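Local coordinates for protein peroxinectin A (PDB 6ERC) that uses hydrogen peroxide to oxidise phenolic donors, iodide and thiocyanate, as a secreted haem peroxidase of the social amoeba Dictyostelium discoideum, at residues A30-F35 / K130-E135; S64-T69 / E353-I358; I259-K264 / E486-A491. All coordinates share one frame; numbering follows the deposited sequence.

Contact 1 of 3, residues A30-F35 / K130-E135; sequences ANPIKF and KTVVDE
Val132 lays both its methyl groups astride the carbonyl oxygen of Pro32, CG1 reaching on to the proline ring and CG2 to the chain of Lys34. Val132 CG1 lies 3.8 Å from Pro32 CG, and the Phe35 ring approaches the same methyl obliquely, its CE2 4.3 Å from Val132 CG1. Over one face of that ring stands the carboxylate of Asp134, its plane turned 59° from the ring; its OD1 is 4.0 Å from Phe35 CE1 and accepts a hydrogen bond from the backbone N of Lys37. Two loops of the animal haem peroxidase fold run side by side here in nearly the same direction, one following strand 24-25, the other joining strands 113-124 and 139-144; Phe35 packs on Tyr140 and Gln142 of strand 139-144, tying them to the four-stranded antiparallel sheet. Lys34 leans toward the second loop, its CD 3.3 Å from Val133 O, and a bend at chi3 (-61°) then turns CE to 3.8 Å from Glu135 CG. The opposite charges of this pair stay apart, with Lys34 NZ 4.6 Å from Glu135 OE1. Glu135 also touches the N-acetylglucosamine carried by Asn42. At the other end, Lys130 CD passes 3.8 Å from Ala30 N.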
# COMPACT_ATOMS: atom_id res chain seq x y z
N ALA A 30 5.82 -15.39 11.89
CA ALA A 30 6.84 -16.42 11.88
C ALA A 30 8.15 -15.83 12.37
O ALA A 30 8.45 -14.66 12.14
CB ALA A 30 7.02 -17.00 10.47
N ASN A 31 8.94 -16.66 13.06
CA ASN A 31 10.23 -16.21 13.54
C ASN A 31 11.07 -15.68 12.37
O ASN A 31 11.10 -16.31 11.31
CB ASN A 31 10.98 -17.34 14.24
CG ASN A 31 10.42 -17.65 15.61
OD1 ASN A 31 10.84 -17.07 16.61
ND2 ASN A 31 9.47 -18.57 15.67
N PRO A 32 11.74 -14.55 12.52
CA PRO A 32 12.66 -14.10 11.48
C PRO A 32 14.01 -14.81 11.58
O PRO A 32 14.43 -15.25 12.65
CB PRO A 32 12.81 -12.60 11.75
CG PRO A 32 12.56 -12.46 13.21
CD PRO A 32 11.57 -13.53 13.58
N ILE A 33 14.68 -14.92 10.43
CA ILE A 33 16.06 -15.38 10.39
C ILE A 33 16.97 -14.19 10.63
O ILE A 33 16.61 -13.05 10.34
CB ILE A 33 16.40 -16.10 9.07
CG1 ILE A 33 16.14 -15.19 7.86
CG2 ILE A 33 15.60 -17.38 8.94
CD1 ILE A 33 16.71 -15.72 6.56
N LYS A 34 18.16 -14.45 11.18
CA LYS A 34 19.09 -13.38 11.51
C LYS A 34 19.31 -12.47 10.30
O LYS A 34 19.67 -12.94 9.22
CB LYS A 34 20.42 -13.96 11.99
CG LYS A 34 20.30 -14.84 13.22
CD LYS A 34 21.63 -15.00 13.95
CE LYS A 34 22.69 -15.65 13.07
NZ LYS A 34 23.96 -15.86 13.82
N PHE A 35 19.09 -11.17 10.50
CA PHE A 35 19.26 -10.19 9.43
C PHE A 35 20.39 -9.21 9.70
O PHE A 35 20.66 -8.36 8.85
CB PHE A 35 17.95 -9.42 9.20
CG PHE A 35 17.29 -8.92 10.45
CD1 PHE A 35 17.69 -7.72 11.03
CD2 PHE A 35 16.26 -9.63 11.05
CE1 PHE A 35 17.08 -7.25 12.17
CE2 PHE A 35 15.66 -9.16 12.20
CZ PHE A 35 16.07 -7.97 12.76
N LYS A 130 7.71 -13.64 18.63
CA LYS A 130 8.53 -14.32 17.63
C LYS A 130 9.61 -13.35 17.15
O LYS A 130 9.35 -12.48 16.31
CB LYS A 130 7.67 -14.81 16.46
CG LYS A 130 6.67 -15.89 16.83
CD LYS A 130 5.85 -16.31 15.61
CE LYS A 130 4.77 -17.31 15.98
NZ LYS A 130 5.33 -18.59 16.49
N THR A 131 10.82 -13.49 17.68
CA THR A 131 11.95 -12.68 17.26
C THR A 131 13.11 -13.61 16.94
O THR A 131 12.94 -14.83 16.76
CB THR A 131 12.32 -11.63 18.32
OG1 THR A 131 13.36 -10.79 17.82
CG2 THR A 131 12.79 -12.31 19.61
N VAL A 132 14.31 -13.05 16.87
CA VAL A 132 15.54 -13.82 16.70
C VAL A 132 16.68 -13.05 17.33
O VAL A 132 16.70 -11.81 17.32
CB VAL A 132 15.83 -14.13 15.21
CG1 VAL A 132 16.14 -12.85 14.43
CG2 VAL A 132 16.98 -15.12 15.10
N VAL A 133 17.64 -13.78 17.89
CA VAL A 133 18.84 -13.17 18.44
C VAL A 133 19.71 -12.73 17.26
O VAL A 133 20.22 -13.57 16.51
CB VAL A 133 19.59 -14.13 19.37
CG1 VAL A 133 20.96 -13.56 19.75
CG2 VAL A 133 18.77 -14.39 20.62
N ASP A 134 19.88 -11.42 17.10
CA ASP A 134 20.73 -10.91 16.04
C ASP A 134 22.16 -11.39 16.23
O ASP A 134 22.54 -11.92 17.28
CB ASP A 134 20.68 -9.38 16.01
CG ASP A 134 21.17 -8.80 14.70
OD1 ASP A 134 20.39 -8.80 13.73
OD2 ASP A 134 22.34 -8.36 14.65
N GLU A 135 22.97 -11.18 15.20
CA GLU A 135 24.35 -11.64 15.22
C GLU A 135 25.21 -10.84 16.19
O GLU A 135 26.32 -11.28 16.52
CB GLU A 135 24.92 -11.58 13.81
CG GLU A 135 23.91 -12.08 12.76
CD GLU A 135 24.51 -12.31 11.39
OE1 GLU A 135 25.75 -12.44 11.28
OE2 GLU A 135 23.72 -12.36 10.42

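Contact 2 of 3, residues S64-T69 / E353-I358. With CA (calcium ion), chain G.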
# COMPACT_ATOMS: atom_id res chain seq x y z
N SER A 64 -4.64 -9.33 -16.21
CA SER A 64 -5.24 -10.00 -15.06
C SER A 64 -6.14 -11.14 -15.50
O SER A 64 -7.07 -10.95 -16.28
CB SER A 64 -6.03 -8.98 -14.24
OG SER A 64 -6.69 -9.61 -13.15
N LYS A 65 -5.85 -12.34 -15.00
CA LYS A 65 -6.70 -13.50 -15.27
C LYS A 65 -8.06 -13.38 -14.59
O LYS A 65 -9.03 -13.99 -15.06
CB LYS A 65 -6.00 -14.78 -14.83
CG LYS A 65 -4.74 -15.10 -15.63
CD LYS A 65 -4.07 -16.39 -15.16
CE LYS A 65 -4.88 -17.63 -15.53
NZ LYS A 65 -4.12 -18.90 -15.27
N GLU A 66 -8.14 -12.61 -13.51
CA GLU A 66 -9.40 -12.36 -12.83
C GLU A 66 -10.17 -11.19 -13.42
O GLU A 66 -11.30 -10.92 -12.99
CB GLU A 66 -9.15 -12.11 -11.34
CG GLU A 66 -8.65 -13.33 -10.57
CD GLU A 66 -7.23 -13.73 -10.92
OE1 GLU A 66 -6.44 -12.85 -11.35
OE2 GLU A 66 -6.89 -14.93 -10.78
N HIS A 67 -9.59 -10.50 -14.40
CA HIS A 67 -10.26 -9.38 -15.09
C HIS A 67 -10.50 -8.22 -14.13
O HIS A 67 -11.60 -7.65 -14.07
CB HIS A 67 -11.56 -9.85 -15.74
CG HIS A 67 -11.39 -11.01 -16.67
ND1 HIS A 67 -10.79 -10.89 -17.90
CD2 HIS A 67 -11.74 -12.31 -16.54
CE1 HIS A 67 -10.78 -12.08 -18.49
NE2 HIS A 67 -11.34 -12.95 -17.69
N LEU A 68 -9.47 -7.85 -13.39
CA LEU A 68 -9.53 -6.74 -12.46
C LEU A 68 -9.06 -5.45 -13.14
O LEU A 68 -8.41 -5.47 -14.18
CB LEU A 68 -8.69 -7.03 -11.22
CG LEU A 68 -9.36 -7.85 -10.12
CD1 LEU A 68 -10.27 -8.93 -10.68
CD2 LEU A 68 -8.31 -8.46 -9.21
N THR A 69 -9.41 -4.33 -12.52
CA THR A 69 -9.17 -3.02 -13.10
C THR A 69 -7.99 -2.33 -12.42
O THR A 69 -7.57 -2.70 -11.32
CB THR A 69 -10.42 -2.14 -12.96
OG1 THR A 69 -10.73 -1.96 -11.57
CG2 THR A 69 -11.61 -2.78 -13.66
N GLU A 353 -6.10 -4.43 -15.40
CA GLU A 353 -4.76 -4.36 -14.82
C GLU A 353 -3.94 -5.58 -15.25
O GLU A 353 -4.36 -6.39 -16.08
CB GLU A 353 -4.84 -4.26 -13.30
CG GLU A 353 -5.26 -5.54 -12.60
CD GLU A 353 -5.09 -5.46 -11.09
OE1 GLU A 353 -4.72 -4.38 -10.60
OE2 GLU A 353 -5.32 -6.48 -10.41
N GLU A 354 -2.76 -5.71 -14.67
CA GLU A 354 -1.83 -6.79 -14.97
C GLU A 354 -2.07 -7.96 -14.02
O GLU A 354 -2.68 -7.82 -12.95
CB GLU A 354 -0.40 -6.27 -14.85
CG GLU A 354 0.64 -7.04 -15.64
CD GLU A 354 0.34 -7.11 -17.11
OE1 GLU A 354 0.29 -6.03 -17.75
OE2 GLU A 354 0.15 -8.23 -17.63
N ASN A 355 -1.57 -9.13 -14.41
CA ASN A 355 -1.77 -10.34 -13.61
C ASN A 355 -0.81 -10.36 -12.43
O ASN A 355 0.29 -9.81 -12.48
CB ASN A 355 -1.56 -11.59 -14.46
CG ASN A 355 -2.19 -12.82 -13.85
OD1 ASN A 355 -3.37 -12.82 -13.49
ND2 ASN A 355 -1.41 -13.88 -13.72
N ILE A 356 -1.24 -11.02 -11.36
CA ILE A 356 -0.41 -11.17 -10.16
C ILE A 356 0.40 -12.45 -10.34
O ILE A 356 -0.14 -13.56 -10.23
CB ILE A 356 -1.25 -11.21 -8.88
CG1 ILE A 356 -1.91 -9.85 -8.66
CG2 ILE A 356 -0.37 -11.55 -7.68
CD1 ILE A 356 -3.14 -9.89 -7.80
N ASP A 357 1.68 -12.29 -10.60
CA ASP A 357 2.56 -13.40 -10.93
C ASP A 357 3.99 -12.92 -10.69
O ASP A 357 4.21 -11.85 -10.12
CB ASP A 357 2.31 -13.85 -12.37
CG ASP A 357 2.26 -12.69 -13.34
OD1 ASP A 357 2.85 -11.63 -13.03
OD2 ASP A 357 1.61 -12.82 -14.39
N ILE A 358 4.97 -13.71 -11.13
CA ILE A 358 6.36 -13.34 -10.87
C ILE A 358 6.78 -12.11 -11.68
O ILE A 358 7.82 -11.51 -11.37
CB ILE A 358 7.30 -14.52 -11.17
CG1 ILE A 358 7.16 -14.97 -12.63
CG2 ILE A 358 7.01 -15.67 -10.21
CD1 ILE A 358 8.24 -15.93 -13.07
CA CA G . 2.60 -9.28 -13.02
O HOH W 1 1.92 -10.11 -15.11
O HOH W 2 3.30 -7.54 -14.48
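The backbones of 64-69 and 353-358 meet through Glu353, whose N gives a hydrogen bond to Leu68 O (2.8 Å) and whose O takes one from Ser64 N (3.0 Å), so that one residue joins Ser64, the first residue of a type I beta turn ending at His67, to Leu68 just after it. Ser64 OG accepts a bond from Leu68 N, across the turn. The side chain of Glu353 lies alongside Leu68, OE2 3.5 Å from Leu68 CB, while its OE1 is held by Asn73 ND2. Asn355 works in two directions. A chi1 of -161° swings its amide away from the backbone N and over to the turn, where OD1 accepts a nearly straight bond (172°) from Lys65 N at 2.9 Å, the donor standing above the carbonyl plane; Lys65 CG packs 3.4 Å from the same OD1. On the amide's other branch, Asn355 ND2 reaches Asp357 OD2 at 3.3 Å, approaching from above the carboxylate plane. Asp357 OD1 and Asn355 O both bind the calcium ion, each at 2.4 Å, and two waters, Ser306 and Tyr359 help complete the site. Replacing Asn355 with alanine is likely to leave Lys65 N without its acceptor and Asp357 OD2 without its amide donor. The turn leads into helix 70-80, where Thr69 is the N-cap, and the side chain of Glu353 lies about 6 Å from the haem; the partner loop joins helices 342-350 and 362-365, with Ile356 and Ile358 packed on helix 435-441.

Contact 3 of 3, residues I259-K264 / E486-A491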
# COMPACT_ATOMS: atom_id res chain seq x y z
N ILE A 259 -13.78 7.80 7.41
CA ILE A 259 -13.13 6.59 7.91
C ILE A 259 -14.03 5.38 7.70
O ILE A 259 -13.60 4.33 7.22
CB ILE A 259 -12.76 6.77 9.39
CG1 ILE A 259 -11.62 7.79 9.51
CG2 ILE A 259 -12.35 5.44 10.03
CD1 ILE A 259 -11.35 8.24 10.91
N GLU A 260 -15.32 5.52 8.05
CA GLU A 260 -16.27 4.45 7.80
C GLU A 260 -16.37 4.14 6.31
O GLU A 260 -16.48 2.97 5.91
CB GLU A 260 -17.64 4.82 8.35
CG GLU A 260 -18.76 3.89 7.89
CD GLU A 260 -20.09 4.16 8.57
OE1 GLU A 260 -20.09 4.85 9.62
OE2 GLU A 260 -21.12 3.69 8.06
N GLN A 261 -16.35 5.17 5.47
CA GLN A 261 -16.43 4.95 4.03
C GLN A 261 -15.22 4.17 3.53
O GLN A 261 -15.35 3.25 2.71
CB GLN A 261 -16.55 6.29 3.29
CG GLN A 261 -16.74 6.16 1.79
CD GLN A 261 -18.01 5.41 1.42
OE1 GLN A 261 -19.08 6.00 1.29
NE2 GLN A 261 -17.89 4.09 1.26
N ILE A 262 -14.02 4.52 4.01
CA ILE A 262 -12.82 3.78 3.63
C ILE A 262 -12.93 2.33 4.10
O ILE A 262 -12.68 1.39 3.33
CB ILE A 262 -11.56 4.46 4.20
CG1 ILE A 262 -11.39 5.85 3.58
CG2 ILE A 262 -10.32 3.61 3.93
CD1 ILE A 262 -10.37 6.72 4.29
N GLN A 263 -13.31 2.13 5.36
CA GLN A 263 -13.39 0.78 5.90
C GLN A 263 -14.39 -0.07 5.13
O GLN A 263 -14.10 -1.23 4.80
CB GLN A 263 -13.76 0.84 7.38
CG GLN A 263 -12.65 1.39 8.26
CD GLN A 263 -13.02 1.39 9.73
OE1 GLN A 263 -14.17 1.15 10.10
NE2 GLN A 263 -12.04 1.64 10.58
N LYS A 264 -15.57 0.48 4.83
CA LYS A 264 -16.62 -0.33 4.21
C LYS A 264 -16.22 -0.79 2.82
O LYS A 264 -16.46 -1.95 2.45
CB LYS A 264 -17.93 0.47 4.15
CG LYS A 264 -19.15 -0.39 3.82
CD LYS A 264 -20.38 0.46 3.57
CE LYS A 264 -21.61 -0.40 3.32
NZ LYS A 264 -22.80 0.44 2.96
N GLU A 486 -23.39 9.01 4.93
CA GLU A 486 -23.94 8.57 3.65
C GLU A 486 -23.02 7.54 3.02
O GLU A 486 -22.65 7.61 1.84
CB GLU A 486 -24.12 9.77 2.72
CG GLU A 486 -24.86 10.93 3.35
CD GLU A 486 -24.96 12.12 2.42
OE1 GLU A 486 -24.45 12.02 1.28
OE2 GLU A 486 -25.54 13.15 2.82
N THR A 487 -22.64 6.53 3.80
CA THR A 487 -21.68 5.54 3.35
C THR A 487 -22.32 4.63 2.31
O THR A 487 -23.32 3.96 2.59
CB THR A 487 -21.16 4.73 4.53
OG1 THR A 487 -20.64 5.62 5.52
CG2 THR A 487 -20.07 3.78 4.09
N THR A 488 -21.74 4.60 1.11
CA THR A 488 -22.25 3.79 0.02
C THR A 488 -21.12 3.01 -0.64
O THR A 488 -20.02 2.90 -0.08
CB THR A 488 -22.96 4.67 -1.01
OG1 THR A 488 -23.54 3.86 -2.04
CG2 THR A 488 -21.99 5.67 -1.63
N THR A 489 -21.37 2.45 -1.82
CA THR A 489 -20.33 1.75 -2.56
C THR A 489 -19.36 2.74 -3.20
O THR A 489 -19.67 3.91 -3.41
CB THR A 489 -20.93 0.84 -3.64
OG1 THR A 489 -21.68 1.63 -4.57
CG2 THR A 489 -21.82 -0.21 -3.02
N PHE A 490 -18.16 2.23 -3.52
CA PHE A 490 -17.14 3.08 -4.12
C PHE A 490 -17.64 3.73 -5.40
O PHE A 490 -17.38 4.92 -5.65
CB PHE A 490 -15.89 2.23 -4.39
CG PHE A 490 -14.67 3.03 -4.80
CD1 PHE A 490 -14.56 4.38 -4.52
CD2 PHE A 490 -13.63 2.40 -5.47
CE1 PHE A 490 -13.43 5.09 -4.91
CE2 PHE A 490 -12.51 3.11 -5.86
CZ PHE A 490 -12.41 4.45 -5.57
N ALA A 491 -18.38 2.99 -6.22
CA ALA A 491 -18.87 3.53 -7.48
C ALA A 491 -19.75 4.75 -7.25
O ALA A 491 -19.69 5.72 -8.02
CB ALA A 491 -19.64 2.46 -8.25
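Gln261 and Thr488 meet through a paired grip: the side-chain amide of the glutamine bonds to both backbone polar groups of the threonine. Its OE1 accepts from Thr488 N at 3.0 Å, the donor lying in the carbonyl plane on a lone pair, and its NE2 donates to Thr488 O at 2.8 Å with an N-H...O angle of 156°. A bend at chi2 (61°) folds the chain of Gln261 over so that both ends of the amide face this short piece of main chain, and the two bonds together fix the rotation of the amide. This is the tighter part of the contact, centred on the buried Gln261, and Thr487 CG2 lies beside the amide, 3.6 Å from Gln261 NE2.

On its outer side the residues are partly exposed and a single weak bond does the polar joining. Lys264, extended along its whole length, lays CD 3.4 Å from Thr487 CG2. One turn back along the helix, Glu260 also stretches out toward Thr487, whose OG1 gives its OE2 a weak hydrogen bond of 3.2 Å; Glu260 OE1 has a further, weak partner in Asn482. The neighbouring Glu486 turns away, forming salt bridges with Arg233 and Lys237.

The contact thus ties the long helix 247-275 to the loop leading into helix 490-497, where Thr489 is the N-cap, beside the disulfide Cys257-Cys485. Val493 and Arg496 of that helix touch Gln261 and Thr488, helix 218-241 takes the charge of Glu486, and Phe490 meets Trp75 of helix 70-80.

From the N terminus, the loop after strand 24-25 supplies the first half of contact 1, and the chain then passes 64-69, the first half of contact 2, before returning at 130-135 to close contact 1. Contacts 1 and 2 therefore cross, though their centres are 34 Å apart. Helix 247-275 opens contact 3 before 353-358 closes contact 2, so these two cross as well; only 486-491, near the C terminus, completes the last. Contacts 1 and 3 follow in series, on opposite sides of the chain's centre. Contact 1 ties two loops beside strand 139-144, contact 2 belongs to the calcium site and the start of helix 70-80, and contact 3 to the helical body.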